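Side-chain contacts in spindle assembly abnormal protein 6 (Caenorhabditis elegans, PDB 4G79), which builds the central scaffold of the centriole, giving it ninefold symmetry, and is required for centrosome biogenesis and duplication: residues A[88-91]-A[92-96]; A[76-79]-A[80-84]. One frame throughout, in Å; residues are numbered along the deposited sequence. Where two conformers were deposited one is given.

Contact 1: A[88-91]-A[92-96]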
ATOM      1  N   ASP A  88     -14.506  -5.931  -6.013  1.00 36.55           N
ATOM      2  CA  ASP A  88     -15.246  -5.212  -7.051  1.00 36.26           C
ATOM      3  C   ASP A  88     -16.106  -4.102  -6.433  1.00 36.87           C
ATOM      4  O   ASP A  88     -16.212  -3.977  -5.206  1.00 32.57           O
ATOM      5  CB  ASP A  88     -16.113  -6.202  -7.880  1.00 38.70           C
ATOM      6  CG  ASP A  88     -17.030  -7.081  -7.051  1.00 40.55           C
ATOM      7  OD1 ASP A  88     -17.699  -6.554  -6.149  1.00 40.93           O
ATOM      8  OD2 ASP A  88     -17.151  -8.277  -7.372  1.00 50.39           O
ATOM      9  N   PHE A  89     -16.717  -3.275  -7.285  1.00 33.69           N
ATOM     10  CA  PHE A  89     -17.509  -2.145  -6.825  1.00 33.55           C
ATOM     11  C   PHE A  89     -18.664  -2.553  -5.898  1.00 35.60           C
ATOM     12  O   PHE A  89     -18.886  -1.860  -4.930  1.00 33.64           O
ATOM     13  CB  PHE A  89     -18.017  -1.368  -8.040  1.00 35.89           C
ATOM     14  CG  PHE A  89     -18.870  -0.165  -7.761  1.00 36.39           C
ATOM     15  CD1 PHE A  89     -18.404   0.872  -6.946  1.00 38.10           C
ATOM     16  CD2 PHE A  89     -20.140  -0.049  -8.322  1.00 37.82           C
ATOM     17  CE1 PHE A  89     -19.188   2.002  -6.716  1.00 38.48           C
ATOM     18  CE2 PHE A  89     -20.935   1.076  -8.068  1.00 40.50           C
ATOM     19  CZ  PHE A  89     -20.455   2.093  -7.277  1.00 38.81           C
ATOM     20  N   ASP A  90     -19.363  -3.676  -6.173  1.00 37.77           N
ATOM     21  CA  ASP A  90     -20.483  -4.203  -5.378  0.50 37.73           C
ATOM     22  C   ASP A  90     -20.043  -4.578  -3.949  1.00 41.76           C
ATOM     23  O   ASP A  90     -20.746  -4.325  -2.975  1.00 42.18           O
ATOM     24  CB  ASP A  90     -21.064  -5.445  -6.084  0.50 40.57           C
ATOM     25  CG  ASP A  90     -22.336  -5.982  -5.461  0.50 46.92           C
ATOM     26  OD1 ASP A  90     -23.410  -5.401  -5.718  0.50 47.65           O
ATOM     27  OD2 ASP A  90     -22.259  -6.999  -4.735  0.50 50.72           O
ATOM     28  N   ALA A  91     -18.892  -5.237  -3.843  1.00 38.40           N
ATOM     29  CA  ALA A  91     -18.383  -5.707  -2.556  1.00 36.47           C
ATOM     30  C   ALA A  91     -17.700  -4.578  -1.770  1.00 37.30           C
ATOM     31  O   ALA A  91     -17.671  -4.623  -0.540  1.00 36.91           O
ATOM     32  CB  ALA A  91     -17.405  -6.844  -2.781  1.00 38.10           C
ATOM     33  N   PHE A  92     -17.165  -3.573  -2.471  1.00 31.21           N
ATOM     34  CA  PHE A  92     -16.389  -2.503  -1.838  1.00 30.18           C
ATOM     35  C   PHE A  92     -17.072  -1.837  -0.632  1.00 35.82           C
ATOM     36  O   PHE A  92     -16.389  -1.778   0.394  1.00 35.40           O
ATOM     37  CB  PHE A  92     -15.968  -1.440  -2.847  1.00 31.27           C
ATOM     38  CG  PHE A  92     -15.218  -0.268  -2.262  1.00 30.39           C
ATOM     39  CD1 PHE A  92     -13.921  -0.428  -1.767  1.00 32.28           C
ATOM     40  CD2 PHE A  92     -15.756   1.012  -2.307  1.00 32.71           C
ATOM     41  CE1 PHE A  92     -13.200   0.664  -1.290  1.00 31.43           C
ATOM     42  CE2 PHE A  92     -15.035   2.104  -1.827  1.00 34.10           C
ATOM     43  CZ  PHE A  92     -13.769   1.921  -1.303  1.00 32.63           C
ATOM     44  N   PRO A  93     -18.347  -1.340  -0.648  1.00 33.69           N
ATOM     45  CA  PRO A  93     -18.870  -0.691   0.578  1.00 33.72           C
ATOM     46  C   PRO A  93     -18.995  -1.672   1.755  1.00 34.84           C
ATOM     47  O   PRO A  93     -18.696  -1.317   2.876  1.00 33.54           O
ATOM     48  CB  PRO A  93     -20.241  -0.147   0.142  1.00 35.51           C
ATOM     49  CG  PRO A  93     -20.632  -1.001  -1.047  1.00 39.09           C
ATOM     50  CD  PRO A  93     -19.341  -1.268  -1.751  1.00 35.15           C
ATOM     51  N   LYS A  94     -19.381  -2.895   1.485  1.00 33.18           N
ATOM     52  CA  LYS A  94     -19.541  -3.949   2.485  1.00 34.27           C
ATOM     53  C   LYS A  94     -18.225  -4.233   3.220  1.00 36.11           C
ATOM     54  O   LYS A  94     -18.201  -4.308   4.439  1.00 34.63           O
ATOM     55  CB  LYS A  94     -20.038  -5.248   1.802  1.00 38.56           C
ATOM     56  CG  LYS A  94     -21.270  -5.073   0.901  1.00 58.58           C
ATOM     57  CD  LYS A  94     -21.617  -6.377   0.178  1.00 70.18           C
ATOM     58  CE  LYS A  94     -22.887  -6.263  -0.625  1.00 85.16           C
ATOM     59  NZ  LYS A  94     -23.163  -7.511  -1.387  1.00100.85           N
ATOM     60  N   VAL A  95     -17.149  -4.434   2.467  1.00 33.84           N
ATOM     61  CA  VAL A  95     -15.828  -4.772   3.017  1.00 33.44           C
ATOM     62  C   VAL A  95     -15.260  -3.557   3.761  1.00 32.71           C
ATOM     63  O   VAL A  95     -14.700  -3.714   4.841  1.00 30.96           O
ATOM     64  CB  VAL A  95     -14.890  -5.310   1.889  1.00 38.61           C
ATOM     65  CG1 VAL A  95     -13.536  -5.691   2.443  1.00 40.28           C
ATOM     66  CG2 VAL A  95     -15.508  -6.546   1.211  1.00 39.23           C
ATOM     67  N   ILE A  96     -15.439  -2.331   3.232  1.00 28.88           N
ATOM     68  CA  ILE A  96     -14.955  -1.121   3.928  0.50 27.24           C
ATOM     69  C   ILE A  96     -15.719  -0.906   5.228  1.00 31.70           C
ATOM     70  O   ILE A  96     -15.115  -0.572   6.258  1.00 29.35           O
ATOM     71  CB  ILE A  96     -15.006   0.158   3.038  0.50 28.32           C
ATOM     72  CG1 ILE A  96     -13.979   0.061   1.903  0.50 28.00           C
ATOM     73  CG2 ILE A  96     -14.847   1.495   3.855  0.50 27.34           C
ATOM     74  CD1 ILE A  96     -12.466  -0.128   2.299  0.50 31.64           C
TER
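An Asx motif leads into helix 92-102: Asp88 accepts the backbone N-H of Ala91 on its carboxylate, at 2.9 Å from N of Ala91 to OD1 of Asp88, while its own carbonyl O takes Phe92 N at 2.9 Å. Regular helix follows, with Val95 N bonded to Ala91 O at 3.1 Å. In this first turn Pro93, which has no N-H to offer, lays its ring CD 3.3 Å from Phe89 O. The second helix of the SAS-6 N-terminal head domain, with the loop that leads into it, rests on the beta-sheet through Phe89 from the loop and Phe92 and Pro93 from the helix, all against Leu53 of strand 51-58; Phe92 also meets the Phe134 ring edge-to-face. On the outer side Lys94 runs extended past CG, its CE 3.7 Å from Asp90 O. In one conformer of Asp90, with CG anti to the backbone N (chi1 -173°), OD2 makes a salt bridge with Lys94 NZ at 3.5 Å; a second conformer makes this pairing less certain. Val95 CG2 sits 4.4 Å from Ala91 CB, and Val95 and Ile96 also pack on Ile128 of the second subunit.

Contact 2: A[76-79]-A[80-84]; sequences YQIL and ARDHD
Leu79 has CG anti to its N (chi1 -172°) and His83 has CG beside its N (chi1 -65°), and these torsions bring CD1 of Leu79 to 3.7 Å from CD2 of His83, the side chains crossing at a slant. They occupy the last turns of helix 73-83, in the SAS-6 N-terminal head domain, which closes in a Schellman motif where Asp84 takes positive phi. Four i to i+4 backbone bonds join 76-79 to 80-84, from Ala80 N to Tyr76 O (2.8 Å) through to His83 N to Leu79 O (3.0 Å). The imidazole also turns its edge to that last carbonyl, with CD2 of His83 3.3 Å from Leu79 O.

Leu79 and His83 both pack on Phe134 of strand 132-140, so this side of the helix is the one laid on the sheet. With Leu79 cut back to an alanine, CD1 would be gone from beside CD2 of His83, and a gap would probably open between the helix and Phe134, with the imidazole packed on one side fewer. One turn back, Tyr76 presents CE2 obliquely to the Ala80 methyl, 3.9 Å from CB, while its OH is held by a hydrogen bond to Val87 O.

The outer side is carried by Ile78, Arg81 and Asp82. Arg81 bends at chi2 and chi3 and lies alongside Ile78, with one guanidinium face over the Ile78 backbone; NH1 of Arg81 forms a salt bridge with OD1 of its neighbour Asp82 at 2.8 Å, though the hydrogen bond within it is weak. The Asp82 carboxylate lies beside Ile78 in turn, OD2 of Asp82 standing 3.7 Å from CG2 of Ile78.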
ATOM      1  N   TYR A  76     -14.742   3.966  -9.575  1.00 40.75           N
ATOM      2  CA  TYR A  76     -14.230   2.937  -8.669  1.00 38.88           C
ATOM      3  C   TYR A  76     -13.132   2.108  -9.332  1.00 43.86           C
ATOM      4  O   TYR A  76     -12.194   1.718  -8.647  1.00 43.11           O
ATOM      5  CB  TYR A  76     -15.334   1.997  -8.169  1.00 38.38           C
ATOM      6  CG  TYR A  76     -14.764   0.925  -7.274  1.00 35.67           C
ATOM      7  CD1 TYR A  76     -14.305   1.234  -5.994  1.00 34.50           C
ATOM      8  CD2 TYR A  76     -14.545  -0.365  -7.751  1.00 35.86           C
ATOM      9  CE1 TYR A  76     -13.668   0.278  -5.205  1.00 33.52           C
ATOM     10  CE2 TYR A  76     -13.896  -1.327  -6.973  1.00 35.28           C
ATOM     11  CZ  TYR A  76     -13.468  -0.998  -5.692  1.00 37.77           C
ATOM     12  OH  TYR A  76     -12.890  -1.953  -4.894  1.00 34.91           O
ATOM     13  N   GLN A  77     -13.257   1.786 -10.641  1.00 41.61           N
ATOM     14  CA  GLN A  77     -12.234   0.997 -11.339  1.00 42.30           C
ATOM     15  C   GLN A  77     -10.883   1.724 -11.321  1.00 47.64           C
ATOM     16  O   GLN A  77      -9.857   1.069 -11.135  1.00 47.53           O
ATOM     17  CB  GLN A  77     -12.639   0.641 -12.785  1.00 44.99           C
ATOM     18  CG  GLN A  77     -13.879  -0.257 -12.927  1.00 55.29           C
ATOM     19  CD  GLN A  77     -13.960  -1.422 -11.962  1.00 72.67           C
ATOM     20  OE1 GLN A  77     -12.991  -2.162 -11.722  1.00 73.27           O
ATOM     21  NE2 GLN A  77     -15.141  -1.628 -11.405  1.00 50.41           N
ATOM     22  N   ILE A  78     -10.889   3.066 -11.479  1.00 44.39           N
ATOM     23  CA  ILE A  78      -9.684   3.904 -11.407  1.00 45.65           C
ATOM     24  C   ILE A  78      -9.115   3.819  -9.971  1.00 47.95           C
ATOM     25  O   ILE A  78      -7.919   3.557  -9.790  1.00 47.83           O
ATOM     26  CB  ILE A  78      -9.970   5.374 -11.841  1.00 50.24           C
ATOM     27  CG1 ILE A  78     -10.249   5.451 -13.366  1.00 53.82           C
ATOM     28  CG2 ILE A  78      -8.803   6.299 -11.455  1.00 51.12           C
ATOM     29  CD1 ILE A  78     -10.826   6.799 -13.876  1.00 61.65           C
ATOM     30  N   LEU A  79      -9.994   3.990  -8.966  1.00 41.99           N
ATOM     31  CA  LEU A  79      -9.633   3.919  -7.551  1.00 39.48           C
ATOM     32  C   LEU A  79      -8.995   2.573  -7.200  1.00 40.99           C
ATOM     33  O   LEU A  79      -7.983   2.554  -6.494  1.00 40.64           O
ATOM     34  CB  LEU A  79     -10.864   4.165  -6.654  1.00 37.88           C
ATOM     35  CG  LEU A  79     -10.551   4.292  -5.150  1.00 41.47           C
ATOM     36  CD1 LEU A  79     -10.124   5.691  -4.804  1.00 41.80           C
ATOM     37  CD2 LEU A  79     -11.731   3.845  -4.284  1.00 42.53           C
ATOM     38  N   ALA A  80      -9.582   1.462  -7.668  1.00 37.43           N
ATOM     39  CA  ALA A  80      -9.094   0.119  -7.384  1.00 36.40           C
ATOM     40  C   ALA A  80      -7.693  -0.097  -7.993  1.00 42.91           C
ATOM     41  O   ALA A  80      -6.815  -0.679  -7.346  1.00 39.47           O
ATOM     42  CB  ALA A  80     -10.083  -0.916  -7.909  1.00 37.80           C
ATOM     43  N   ARG A  81      -7.488   0.417  -9.224  1.00 43.91           N
ATOM     44  CA  ARG A  81      -6.218   0.352  -9.943  1.00 45.51           C
ATOM     45  C   ARG A  81      -5.156   1.167  -9.192  1.00 48.81           C
ATOM     46  O   ARG A  81      -4.071   0.647  -8.922  1.00 49.14           O
ATOM     47  CB  ARG A  81      -6.398   0.865 -11.386  1.00 48.26           C
ATOM     48  CG  ARG A  81      -5.193   0.621 -12.300  1.00 62.01           C
ATOM     49  CD  ARG A  81      -4.666   1.895 -12.957  1.00 75.45           C
ATOM     50  NE  ARG A  81      -5.624   2.487 -13.895  1.00 88.48           N
ATOM     51  CZ  ARG A  81      -5.995   3.765 -13.888  1.00104.25           C
ATOM     52  NH1 ARG A  81      -5.483   4.611 -13.000  1.00 89.20           N
ATOM     53  NH2 ARG A  81      -6.877   4.211 -14.773  1.00 91.91           N
ATOM     54  N   ASP A  82      -5.488   2.411  -8.812  1.00 45.28           N
ATOM     55  CA  ASP A  82      -4.577   3.315  -8.104  1.00 45.17           C
ATOM     56  C   ASP A  82      -4.166   2.817  -6.727  1.00 45.99           C
ATOM     57  O   ASP A  82      -3.034   3.068  -6.318  1.00 48.66           O
ATOM     58  CB  ASP A  82      -5.197   4.717  -7.937  1.00 47.56           C
ATOM     59  CG  ASP A  82      -5.418   5.524  -9.207  1.00 59.19           C
ATOM     60  OD1 ASP A  82      -5.015   5.054 -10.294  1.00 61.40           O
ATOM     61  OD2 ASP A  82      -6.004   6.624  -9.113  1.00 64.93           O
ATOM     62  N   HIS A  83      -5.070   2.139  -6.014  1.00 37.84           N
ATOM     63  CA  HIS A  83      -4.849   1.693  -4.643  1.00 35.43           C
ATOM     64  C   HIS A  83      -4.749   0.182  -4.462  1.00 39.53           C
ATOM     65  O   HIS A  83      -4.761  -0.258  -3.314  1.00 39.69           O
ATOM     66  CB  HIS A  83      -5.968   2.250  -3.733  1.00 33.81           C
ATOM     67  CG  HIS A  83      -5.914   3.726  -3.661  1.00 37.01           C
ATOM     68  ND1 HIS A  83      -4.959   4.359  -2.900  1.00 38.69           N
ATOM     69  CD2 HIS A  83      -6.587   4.650  -4.379  1.00 40.08           C
ATOM     70  CE1 HIS A  83      -5.120   5.651  -3.127  1.00 39.44           C
ATOM     71  NE2 HIS A  83      -6.091   5.875  -4.007  1.00 40.35           N
ATOM     72  N   ASP A  84      -4.602  -0.609  -5.542  1.00 37.50           N
ATOM     73  CA  ASP A  84      -4.444  -2.070  -5.490  1.00 38.55           C
ATOM     74  C   ASP A  84      -5.596  -2.784  -4.771  1.00 40.81           C
ATOM     75  O   ASP A  84      -5.378  -3.820  -4.138  1.00 40.28           O
ATOM     76  CB  ASP A  84      -3.102  -2.451  -4.813  1.00 40.88           C
ATOM     77  CG  ASP A  84      -1.890  -2.425  -5.722  1.00 51.79           C
ATOM     78  OD1 ASP A  84      -2.069  -2.221  -6.951  1.00 50.18           O
ATOM     79  OD2 ASP A  84      -0.761  -2.600  -5.205  1.00 59.57           O
TER

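Contact 2 lies towards the end of helix 73-83 and contact 1 at the start of helix 92-102, so the two take in both ends of the loop that joins the helices. Each has a buried side and a charged surface: Phe89, Phe92 and Pro93 in contact 1, Tyr76 and Leu79 in contact 2, against Asp90-Lys94 and Arg81-Asp82 outside. The buried sides meet where Phe92 CG comes 3.4 Å from Tyr76 CE1, and Phe134 receives residues of both. Polar chemistry follows position: a carboxylate receives a backbone N-H at the opening helix, whereas the ending one closes through its own backbone. Both contacts also adjoin the second subunit, contact 1 by apolar packing and contact 2 by backbone hydrogen bonds from Asp84.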